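Local atomic coordinates of inactive Zymogen C11 Protease (Parabacteroides distasonis, PDB entry 6MZO), a protein that is a clostripain-like cysteine protease, captured here as an inactive zymogen, that probably cleaves peptide bonds once activated. Residues Gln65-Ala70 / Arg74-Glu79; Asp156-Asp161 / Tyr172-Cys177; Phe255-Ser260 / Ser283-Glu288. One frame throughout, in Å; residues are numbered along the deposited sequence.

Contact 1. Residues Gln65-Ala70 / Arg74-Glu79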
loop_
_atom_site.group_PDB
_atom_site.type_symbol
_atom_site.label_atom_id
_atom_site.label_comp_id
_atom_site.label_asym_id
_atom_site.label_seq_id
_atom_site.Cartn_x
_atom_site.Cartn_y
_atom_site.Cartn_z
ATOM N N GLN A 65 -13.973 -17.922 5.065
ATOM C CA GLN A 65 -14.307 -17.758 3.660
ATOM C C GLN A 65 -15.643 -17.020 3.569
ATOM O O GLN A 65 -16.575 -17.186 4.415
ATOM C CB GLN A 65 -14.362 -19.161 3.007
ATOM C CG GLN A 65 -14.822 -19.029 1.523
ATOM C CD GLN A 65 -14.836 -20.387 0.799
ATOM O OE1 GLN A 65 -14.919 -21.487 1.431
ATOM N NE2 GLN A 65 -14.758 -20.322 -0.531
ATOM N N LEU A 66 -15.768 -16.185 2.540
ATOM C CA LEU A 66 -17.062 -15.603 2.223
ATOM C C LEU A 66 -17.408 -16.119 0.869
ATOM O O LEU A 66 -16.588 -15.981 -0.050
ATOM C CB LEU A 66 -17.016 -14.095 2.144
ATOM C CG LEU A 66 -16.795 -13.425 3.481
ATOM C CD1 LEU A 66 -16.688 -11.875 3.300
ATOM C CD2 LEU A 66 -17.928 -13.759 4.507
ATOM N N LYS A 67 -18.586 -16.664 0.705
ATOM C CA LYS A 67 -18.969 -17.111 -0.602
ATOM C C LYS A 67 -20.431 -16.824 -0.879
ATOM O O LYS A 67 -21.160 -16.517 0.000
ATOM C CB LYS A 67 -18.661 -18.578 -0.770
ATOM C CG LYS A 67 -19.553 -19.443 0.058
ATOM C CD LYS A 67 -19.078 -20.880 0.102
ATOM C CE LYS A 67 -18.731 -21.421 -1.252
ATOM N NZ LYS A 67 -18.329 -22.843 -1.184
ATOM N N LEU A 68 -20.798 -16.864 -2.142
ATOM C CA LEU A 68 -22.160 -16.672 -2.539
ATOM C C LEU A 68 -22.875 -17.996 -2.558
ATOM O O LEU A 68 -22.392 -18.929 -3.054
ATOM C CB LEU A 68 -22.237 -16.083 -3.930
ATOM C CG LEU A 68 -22.457 -14.597 -4.040
ATOM C CD1 LEU A 68 -22.672 -14.173 -5.470
ATOM C CD2 LEU A 68 -23.577 -14.101 -3.159
ATOM N N GLU A 69 -24.055 -18.024 -2.009
ATOM C CA GLU A 69 -24.834 -19.210 -2.001
ATOM C C GLU A 69 -26.229 -18.736 -2.311
ATOM O O GLU A 69 -26.771 -17.958 -1.603
ATOM C CB GLU A 69 -24.712 -19.854 -0.639
ATOM C CG GLU A 69 -25.791 -20.779 -0.234
ATOM C CD GLU A 69 -25.638 -21.209 1.207
ATOM O OE1 GLU A 69 -26.570 -20.904 1.962
ATOM O OE2 GLU A 69 -24.612 -21.830 1.530
ATOM N N ALA A 70 -26.757 -19.210 -3.414
ATOM C CA ALA A 70 -28.059 -18.833 -3.909
ATOM C C ALA A 70 -28.101 -17.307 -4.018
ATOM O O ALA A 70 -27.284 -16.744 -4.722
ATOM C CB ALA A 70 -29.183 -19.428 -3.087
ATOM N N ARG A 74 -22.644 -16.537 2.374
ATOM C CA ARG A 74 -22.372 -17.568 3.424
ATOM C C ARG A 74 -20.995 -17.307 3.980
ATOM O O ARG A 74 -20.004 -17.223 3.239
ATOM C CB ARG A 74 -22.493 -18.988 2.805
ATOM C CG ARG A 74 -21.926 -20.191 3.626
ATOM C CD ARG A 74 -22.822 -20.621 4.754
ATOM N NE ARG A 74 -24.174 -20.998 4.350
ATOM C CZ ARG A 74 -25.151 -21.271 5.230
ATOM N NH1 ARG A 74 -24.900 -21.217 6.531
ATOM N NH2 ARG A 74 -26.365 -21.552 4.789
ATOM N N GLN A 75 -20.924 -17.099 5.279
ATOM C CA GLN A 75 -19.625 -17.020 5.923
ATOM C C GLN A 75 -19.223 -18.361 6.488
ATOM O O GLN A 75 -20.031 -19.018 7.171
ATOM C CB GLN A 75 -19.663 -15.936 7.001
ATOM C CG GLN A 75 -18.395 -15.775 7.793
ATOM C CD GLN A 75 -18.286 -14.394 8.495
ATOM O OE1 GLN A 75 -18.807 -13.356 8.017
ATOM N NE2 GLN A 75 -17.582 -14.380 9.628
ATOM N N ILE A 76 -18.025 -18.835 6.172
ATOM C CA ILE A 76 -17.583 -20.132 6.670
ATOM C C ILE A 76 -16.356 -19.889 7.517
ATOM O O ILE A 76 -15.265 -19.682 6.927
ATOM C CB ILE A 76 -17.235 -21.130 5.505
ATOM C CG1 ILE A 76 -18.482 -21.444 4.651
ATOM C CG2 ILE A 76 -16.663 -22.451 6.002
ATOM C CD1 ILE A 76 -18.150 -22.055 3.316
ATOM N N VAL A 77 -16.519 -19.935 8.869
ATOM C CA VAL A 77 -15.410 -19.601 9.797
ATOM C C VAL A 77 -14.567 -20.819 9.844
ATOM O O VAL A 77 -15.010 -21.843 10.435
ATOM C CB VAL A 77 -15.860 -19.177 11.233
ATOM C CG1 VAL A 77 -14.643 -18.997 12.206
ATOM C CG2 VAL A 77 -16.668 -17.869 11.220
ATOM N N LEU A 78 -13.429 -20.770 9.153
ATOM C CA LEU A 78 -12.513 -21.893 9.024
ATOM C C LEU A 78 -11.698 -22.220 10.261
ATOM O O LEU A 78 -11.725 -23.354 10.777
ATOM C CB LEU A 78 -11.531 -21.650 7.911
ATOM C CG LEU A 78 -12.259 -21.422 6.587
ATOM C CD1 LEU A 78 -11.250 -21.133 5.500
ATOM C CD2 LEU A 78 -13.052 -22.680 6.206
ATOM N N GLU A 79 -10.906 -21.252 10.693
ATOM C CA GLU A 79 -10.113 -21.508 11.875
ATOM C C GLU A 79 -10.222 -20.348 12.821
ATOM O O GLU A 79 -10.240 -19.182 12.394
ATOM C CB GLU A 79 -8.669 -21.791 11.509
ATOM C CG GLU A 79 -7.838 -22.166 12.732
ATOM C CD GLU A 79 -6.586 -22.917 12.367
ATOM O OE1 GLU A 79 -6.136 -22.786 11.207
ATOM O OE2 GLU A 79 -6.067 -23.651 13.238
#

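Contact 2. Residues Asp156-Asp161 / Tyr172-Cys177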
loop_
_atom_site.group_PDB
_atom_site.type_symbol
_atom_site.label_atom_id
_atom_site.label_comp_id
_atom_site.label_asym_id
_atom_site.label_seq_id
_atom_site.Cartn_x
_atom_site.Cartn_y
_atom_site.Cartn_z
ATOM N N ASP A 156 -0.466 -11.760 -7.972
ATOM C CA ASP A 156 -0.754 -10.894 -9.147
ATOM C C ASP A 156 -0.821 -9.447 -8.711
ATOM O O ASP A 156 -0.468 -8.540 -9.515
ATOM C CB ASP A 156 -2.092 -11.299 -9.793
ATOM C CG ASP A 156 -1.982 -12.587 -10.599
ATOM O OD1 ASP A 156 -0.951 -13.279 -10.563
ATOM O OD2 ASP A 156 -2.926 -12.931 -11.328
ATOM N N PHE A 157 -1.358 -9.181 -7.522
ATOM C CA PHE A 157 -1.321 -7.832 -6.978
ATOM C C PHE A 157 -1.221 -7.849 -5.464
ATOM O O PHE A 157 -1.628 -8.840 -4.810
ATOM C CB PHE A 157 -2.590 -7.022 -7.378
ATOM C CG PHE A 157 -3.895 -7.568 -6.773
ATOM C CD1 PHE A 157 -4.353 -7.180 -5.534
ATOM C CD2 PHE A 157 -4.688 -8.526 -7.461
ATOM C CE1 PHE A 157 -5.513 -7.683 -4.967
ATOM C CE2 PHE A 157 -5.882 -9.035 -6.856
ATOM C CZ PHE A 157 -6.297 -8.625 -5.639
ATOM N N ILE A 158 -0.639 -6.756 -4.916
ATOM C CA ILE A 158 -0.839 -6.508 -3.485
ATOM C C ILE A 158 -1.514 -5.163 -3.412
ATOM O O ILE A 158 -1.024 -4.184 -4.038
ATOM C CB ILE A 158 0.478 -6.470 -2.643
ATOM C CG1 ILE A 158 1.191 -7.834 -2.685
ATOM C CG2 ILE A 158 0.143 -6.024 -1.210
ATOM C CD1 ILE A 158 2.701 -7.781 -2.149
ATOM N N LEU A 159 -2.652 -5.125 -2.718
ATOM C CA LEU A 159 -3.400 -3.872 -2.490
ATOM C C LEU A 159 -3.118 -3.450 -1.059
ATOM O O LEU A 159 -3.473 -4.159 -0.120
ATOM C CB LEU A 159 -4.887 -4.126 -2.726
ATOM C CG LEU A 159 -5.853 -2.931 -2.677
ATOM C CD1 LEU A 159 -7.280 -3.417 -3.082
ATOM C CD2 LEU A 159 -5.987 -2.307 -1.334
ATOM N N PHE A 160 -2.419 -2.311 -0.919
ATOM C CA PHE A 160 -2.146 -1.801 0.447
ATOM C C PHE A 160 -3.245 -0.846 0.854
ATOM O O PHE A 160 -3.282 0.302 0.382
ATOM C CB PHE A 160 -0.790 -1.082 0.469
ATOM C CG PHE A 160 0.402 -1.995 0.369
ATOM C CD1 PHE A 160 0.746 -2.819 1.436
ATOM C CD2 PHE A 160 1.199 -1.986 -0.782
ATOM C CE1 PHE A 160 1.847 -3.636 1.364
ATOM C CE2 PHE A 160 2.349 -2.829 -0.841
ATOM C CZ PHE A 160 2.639 -3.627 0.240
ATOM N N ASP A 161 -4.153 -1.287 1.705
ATOM C CA ASP A 161 -5.173 -0.390 2.218
ATOM C C ASP A 161 -4.603 0.175 3.502
ATOM O O ASP A 161 -4.863 -0.304 4.604
ATOM C CB ASP A 161 -6.532 -1.167 2.388
ATOM C CG ASP A 161 -7.687 -0.208 2.674
ATOM O OD1 ASP A 161 -7.461 0.945 3.142
ATOM O OD2 ASP A 161 -8.830 -0.620 2.569
ATOM N N TYR A 172 9.615 -0.623 -4.847
ATOM C CA TYR A 172 10.846 -1.310 -5.192
ATOM C C TYR A 172 11.010 -2.567 -4.330
ATOM O O TYR A 172 11.381 -3.671 -4.839
ATOM C CB TYR A 172 12.058 -0.390 -4.989
ATOM C CG TYR A 172 13.347 -0.942 -5.520
ATOM C CD1 TYR A 172 13.540 -1.083 -6.888
ATOM C CD2 TYR A 172 14.410 -1.197 -4.678
ATOM C CE1 TYR A 172 14.783 -1.517 -7.383
ATOM C CE2 TYR A 172 15.693 -1.691 -5.162
ATOM C CZ TYR A 172 15.821 -1.788 -6.539
ATOM O OH TYR A 172 17.026 -2.225 -6.969
ATOM N N ALA A 173 10.726 -2.426 -3.043
ATOM C CA ALA A 173 10.953 -3.577 -2.102
ATOM C C ALA A 173 10.080 -4.771 -2.467
ATOM O O ALA A 173 10.527 -5.934 -2.231
ATOM C CB ALA A 173 10.664 -3.171 -0.660
ATOM N N PHE A 174 8.880 -4.496 -2.953
ATOM C CA PHE A 174 7.937 -5.600 -3.251
ATOM C C PHE A 174 7.925 -6.014 -4.694
ATOM O O PHE A 174 7.045 -6.807 -5.088
ATOM C CB PHE A 174 6.500 -5.247 -2.788
ATOM C CG PHE A 174 6.393 -5.182 -1.273
ATOM C CD1 PHE A 174 6.702 -3.987 -0.582
ATOM C CD2 PHE A 174 6.071 -6.302 -0.544
ATOM C CE1 PHE A 174 6.672 -3.927 0.798
ATOM C CE2 PHE A 174 6.040 -6.268 0.843
ATOM C CZ PHE A 174 6.361 -5.070 1.526
ATOM N N ARG A 175 8.866 -5.517 -5.502
ATOM C CA ARG A 175 8.794 -5.747 -6.967
ATOM C C ARG A 175 8.894 -7.220 -7.337
ATOM O O ARG A 175 8.405 -7.605 -8.393
ATOM C CB ARG A 175 9.906 -4.962 -7.689
ATOM C CG ARG A 175 11.318 -5.473 -7.401
ATOM C CD ARG A 175 12.309 -4.406 -7.937
ATOM N NE ARG A 175 13.670 -4.872 -7.928
ATOM C CZ ARG A 175 14.412 -5.029 -6.825
ATOM N NH1 ARG A 175 13.876 -4.740 -5.657
ATOM N NH2 ARG A 175 15.655 -5.509 -6.856
ATOM N N GLY A 176 9.564 -7.982 -6.496
ATOM C CA GLY A 176 9.761 -9.395 -6.773
ATOM C C GLY A 176 8.617 -10.307 -6.384
ATOM O O GLY A 176 8.583 -11.462 -6.917
ATOM N N CYS A 177 7.685 -9.870 -5.520
ATOM C CA CYS A 177 6.647 -10.801 -5.094
ATOM C C CYS A 177 5.236 -10.422 -5.536
ATOM O O CYS A 177 4.272 -11.116 -5.176
ATOM C CB CYS A 177 6.672 -10.980 -3.589
ATOM S SG CYS A 177 6.241 -9.463 -2.772
#

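Contact 3. Residues Phe255-Ser260 / Ser283-Glu288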
loop_
_atom_site.group_PDB
_atom_site.type_symbol
_atom_site.label_atom_id
_atom_site.label_comp_id
_atom_site.label_asym_id
_atom_site.label_seq_id
_atom_site.Cartn_x
_atom_site.Cartn_y
_atom_site.Cartn_z
ATOM N N PHE A 255 21.094 17.732 1.506
ATOM C CA PHE A 255 20.559 18.568 2.564
ATOM C C PHE A 255 20.306 19.976 2.059
ATOM O O PHE A 255 19.549 20.736 2.668
ATOM C CB PHE A 255 21.526 18.616 3.757
ATOM C CG PHE A 255 21.662 17.287 4.517
ATOM C CD1 PHE A 255 20.764 16.233 4.310
ATOM C CD2 PHE A 255 22.689 17.122 5.416
ATOM C CE1 PHE A 255 20.929 15.066 5.010
ATOM C CE2 PHE A 255 22.852 15.954 6.148
ATOM C CZ PHE A 255 21.961 14.914 5.942
ATOM N N ALA A 256 20.930 20.337 0.954
ATOM C CA ALA A 256 20.683 21.644 0.347
ATOM C C ALA A 256 19.307 21.762 -0.351
ATOM O O ALA A 256 18.838 22.882 -0.667
ATOM C CB ALA A 256 21.834 21.983 -0.651
ATOM N N VAL A 257 18.622 20.652 -0.586
ATOM C CA VAL A 257 17.289 20.741 -1.154
ATOM C C VAL A 257 16.312 21.317 -0.134
ATOM O O VAL A 257 16.161 20.748 0.949
ATOM C CB VAL A 257 16.765 19.373 -1.586
ATOM C CG1 VAL A 257 15.303 19.479 -2.048
ATOM C CG2 VAL A 257 17.722 18.701 -2.595
ATOM N N PRO A 258 15.611 22.401 -0.488
ATOM C CA PRO A 258 14.715 23.016 0.506
ATOM C C PRO A 258 13.315 22.385 0.540
ATOM O O PRO A 258 12.478 22.588 -0.353
ATOM C CB PRO A 258 14.649 24.485 0.044
ATOM C CG PRO A 258 14.726 24.405 -1.456
ATOM C CD PRO A 258 15.583 23.126 -1.780
ATOM N N VAL A 259 13.039 21.632 1.599
ATOM C CA VAL A 259 11.745 20.941 1.650
ATOM C C VAL A 259 10.553 21.884 1.729
ATOM O O VAL A 259 9.444 21.491 1.424
ATOM C CB VAL A 259 11.621 19.962 2.815
ATOM C CG1 VAL A 259 12.637 18.849 2.645
ATOM C CG2 VAL A 259 11.771 20.704 4.141
ATOM N N SER A 260 10.792 23.109 2.173
ATOM C CA SER A 260 9.715 24.083 2.298
ATOM C C SER A 260 9.116 24.449 0.939
ATOM O O SER A 260 8.000 24.981 0.864
ATOM C CB SER A 260 10.249 25.318 2.997
ATOM O OG SER A 260 11.205 25.950 2.158
ATOM N N SER A 283 13.117 16.549 -9.401
ATOM C CA SER A 283 13.316 17.740 -10.232
ATOM C C SER A 283 14.301 18.773 -9.603
ATOM O O SER A 283 14.882 19.599 -10.313
ATOM C CB SER A 283 11.947 18.429 -10.532
ATOM O OG SER A 283 11.561 19.219 -9.400
ATOM N N ARG A 284 14.534 18.683 -8.289
ATOM C CA ARG A 284 15.485 19.562 -7.589
ATOM C C ARG A 284 16.930 19.121 -7.690
ATOM O O ARG A 284 17.845 19.895 -7.408
ATOM C CB ARG A 284 15.178 19.663 -6.092
ATOM C CG ARG A 284 13.756 19.991 -5.716
ATOM C CD ARG A 284 13.273 21.131 -6.495
ATOM N NE ARG A 284 11.819 21.249 -6.439
ATOM C CZ ARG A 284 11.173 22.356 -6.076
ATOM N NH1 ARG A 284 11.876 23.468 -5.736
ATOM N NH2 ARG A 284 9.848 22.359 -6.052
ATOM N N LEU A 285 17.150 17.896 -8.095
ATOM C CA LEU A 285 18.484 17.298 -8.112
ATOM C C LEU A 285 18.931 16.909 -9.513
ATOM O O LEU A 285 20.135 16.978 -9.816
ATOM C CB LEU A 285 18.506 16.059 -7.233
ATOM C CG LEU A 285 18.430 16.341 -5.719
ATOM C CD1 LEU A 285 18.244 15.035 -4.987
ATOM C CD2 LEU A 285 19.731 17.010 -5.223
ATOM N N ALA A 286 17.971 16.492 -10.350
ATOM C CA ALA A 286 18.309 16.015 -11.702
ATOM C C ALA A 286 18.747 17.089 -12.662
ATOM O O ALA A 286 18.224 18.216 -12.670
ATOM C CB ALA A 286 17.076 15.281 -12.317
ATOM N N THR A 287 19.685 16.731 -13.543
ATOM C CA THR A 287 19.964 17.537 -14.718
ATOM C C THR A 287 18.722 17.423 -15.637
ATOM O O THR A 287 17.853 16.624 -15.382
ATOM C CB THR A 287 21.193 17.055 -15.480
ATOM O OG1 THR A 287 20.936 15.716 -15.956
ATOM C CG2 THR A 287 22.388 17.052 -14.587
ATOM N N GLU A 288 18.642 18.278 -16.654
ATOM C CA GLU A 288 17.500 18.238 -17.554
ATOM C C GLU A 288 17.422 16.878 -18.220
ATOM O O GLU A 288 16.342 16.291 -18.328
ATOM C CB GLU A 288 17.584 19.327 -18.598
ATOM C CG GLU A 288 16.350 19.400 -19.490
ATOM C CD GLU A 288 16.569 20.352 -20.648
ATOM O OE1 GLU A 288 16.180 20.021 -21.800
ATOM O OE2 GLU A 288 17.171 21.431 -20.401
#

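Contact 1. Residues Gln65-Ala70 / Arg74-Glu79
The CD2 methyl of Leu66 lies against the extended chain of Gln75, 3.7 Å from Gln75 CB and 3.6 Å from Gln75 OE1. The two side chains run side by side from a non-hydrogen-bonded pair, and Leu66 also touches Ile36 and Ile40 of helix 26-43, a setting that suits a branched aliphatic residue. On the other sheet face, the methylene Lys67 CD rests 3.5 Å from Ile76 CD1: the lysine gives its apolar stem to the isoleucine. Gln65 stands beside Ile76, while its OE1 is hydrogen-bonded to Tyr104. These residues belong to the beta hairpin of strands 62-69 and 72-80, the latter being the outermost strand on this side of the mixed sheet. Its pairs Gln65-Ile76 and Lys67-Arg74 each have two backbone bonds; Ile76 N to Gln65 O measures 2.8 Å. Further along, Leu78 and Glu79 both face Leu63, forming a classic beta bulge. Next to the turn, Arg74 and Glu69 form a salt bridge through two hydrogen bonds, one to each carboxylate oxygen. Arg74 NH2 donates to the syn lone pair of Glu69 OE1 at 2.9 Å, and Arg74 NE to Glu69 OE2 at 3.0 Å, on its syn side but tilted out of the carboxylate plane. Bends at chi2 (77°) and chi3 (57°) curl the arginine back toward this partner, and the planes of the two groups end 43° apart. Replacing Glu69 with an alanine would probably leave the Arg74 guanidinium without this counter-charge and freer to swing away from the turn.

Contact 2. Residues Asp156-Asp161 / Tyr172-Cys177
Phe174, Ile158 and Phe160 carry this buried contact inside a beta-alpha-beta unit, where the link from helix 168-173 to strand 178-183 packs on strand 155-162. The edge of Phe160 points at the face of Phe174 in a T-shaped pair: the centroids are 5.4 Å apart and the planes meet at 69°. Phe160 CZ sits over the centre of the Phe174 ring, 4.1 Å from Phe174 CE1. Phe174 is the first residue to leave helical backbone angles, and its large ring reaches from the helix end to the sheet, with Leu146 and Ala147 of helix 143-150 also touching it. Ile158 suits its position because its two branches do separate work. Its CG2 methyl lies 3.7 Å above the Phe160 ring, over the centre, which probably restricts that ring's rotation. CD1 instead crosses to the other segment, 4.0 Å from Phe174 CD2. Small and weakly polar, Cys177 fits next to these hydrocarbons. Its SG stands between the backbone N and the carbonyl carbon (chi1 65°), which brings Cys177 SG to 4.0 Å from Ile158 CD1.

Contact 3. Residues Phe255-Ser260 / Ser283-Glu288
The guanidinium of Arg284 offers neither face nor edge to Val257; its NH2 is engaged in a salt bridge with Asp280, and the aliphatic base of the arginine makes the contact instead. This is loop-to-loop packing outside the main sheet, joining the chain just after helix 251-255 to the link between helices 278-283 and 288-301. Val257 is the buried centre, and a beta-branched residue suits it because its two methyls can serve two neighbours at once. CG1, anti to the backbone N (chi1 174°), crosses the arginine stem nearly at a right angle, with Val257 CG1 4.0 Å from Arg284 CG. Arginine suits the place because its CB and CG are apolar while its end can pair with Asp280. Leu285 meets the other methyl. Although its CB does not point at Val257, the branched end swings nearer, and the leucine also touches Leu245 and Phe246 of helix 235-246, so it bridges that helix and the loop. Beyond the contact, Thr287 N-caps helix 288-301. The closest approach of the two segments is between methyls, Val257 CG2 and Leu285 CD2, 3.7 Å apart.

How the contacts relate
From the N terminus, the three contacts follow one another in series; none nests in or crosses another. Contact 1 closes a tight beta hairpin, with three residues between its segments, at one margin of the mixed sheet. Contact 2 closes a ten-residue excursion containing most of helix 168-173, near the middle of that same sheet, its centre 27 Å from that of contact 1. Contact 3 closes the longest loop, 22 residues that include strand 275-277 and most of helix 278-283, and ties helical connections together off the main sheet. Contacts 1 and 3 lie on opposite sides of the chain's centre, their own centres 53 Å apart, while contact 2 sits close to that centre.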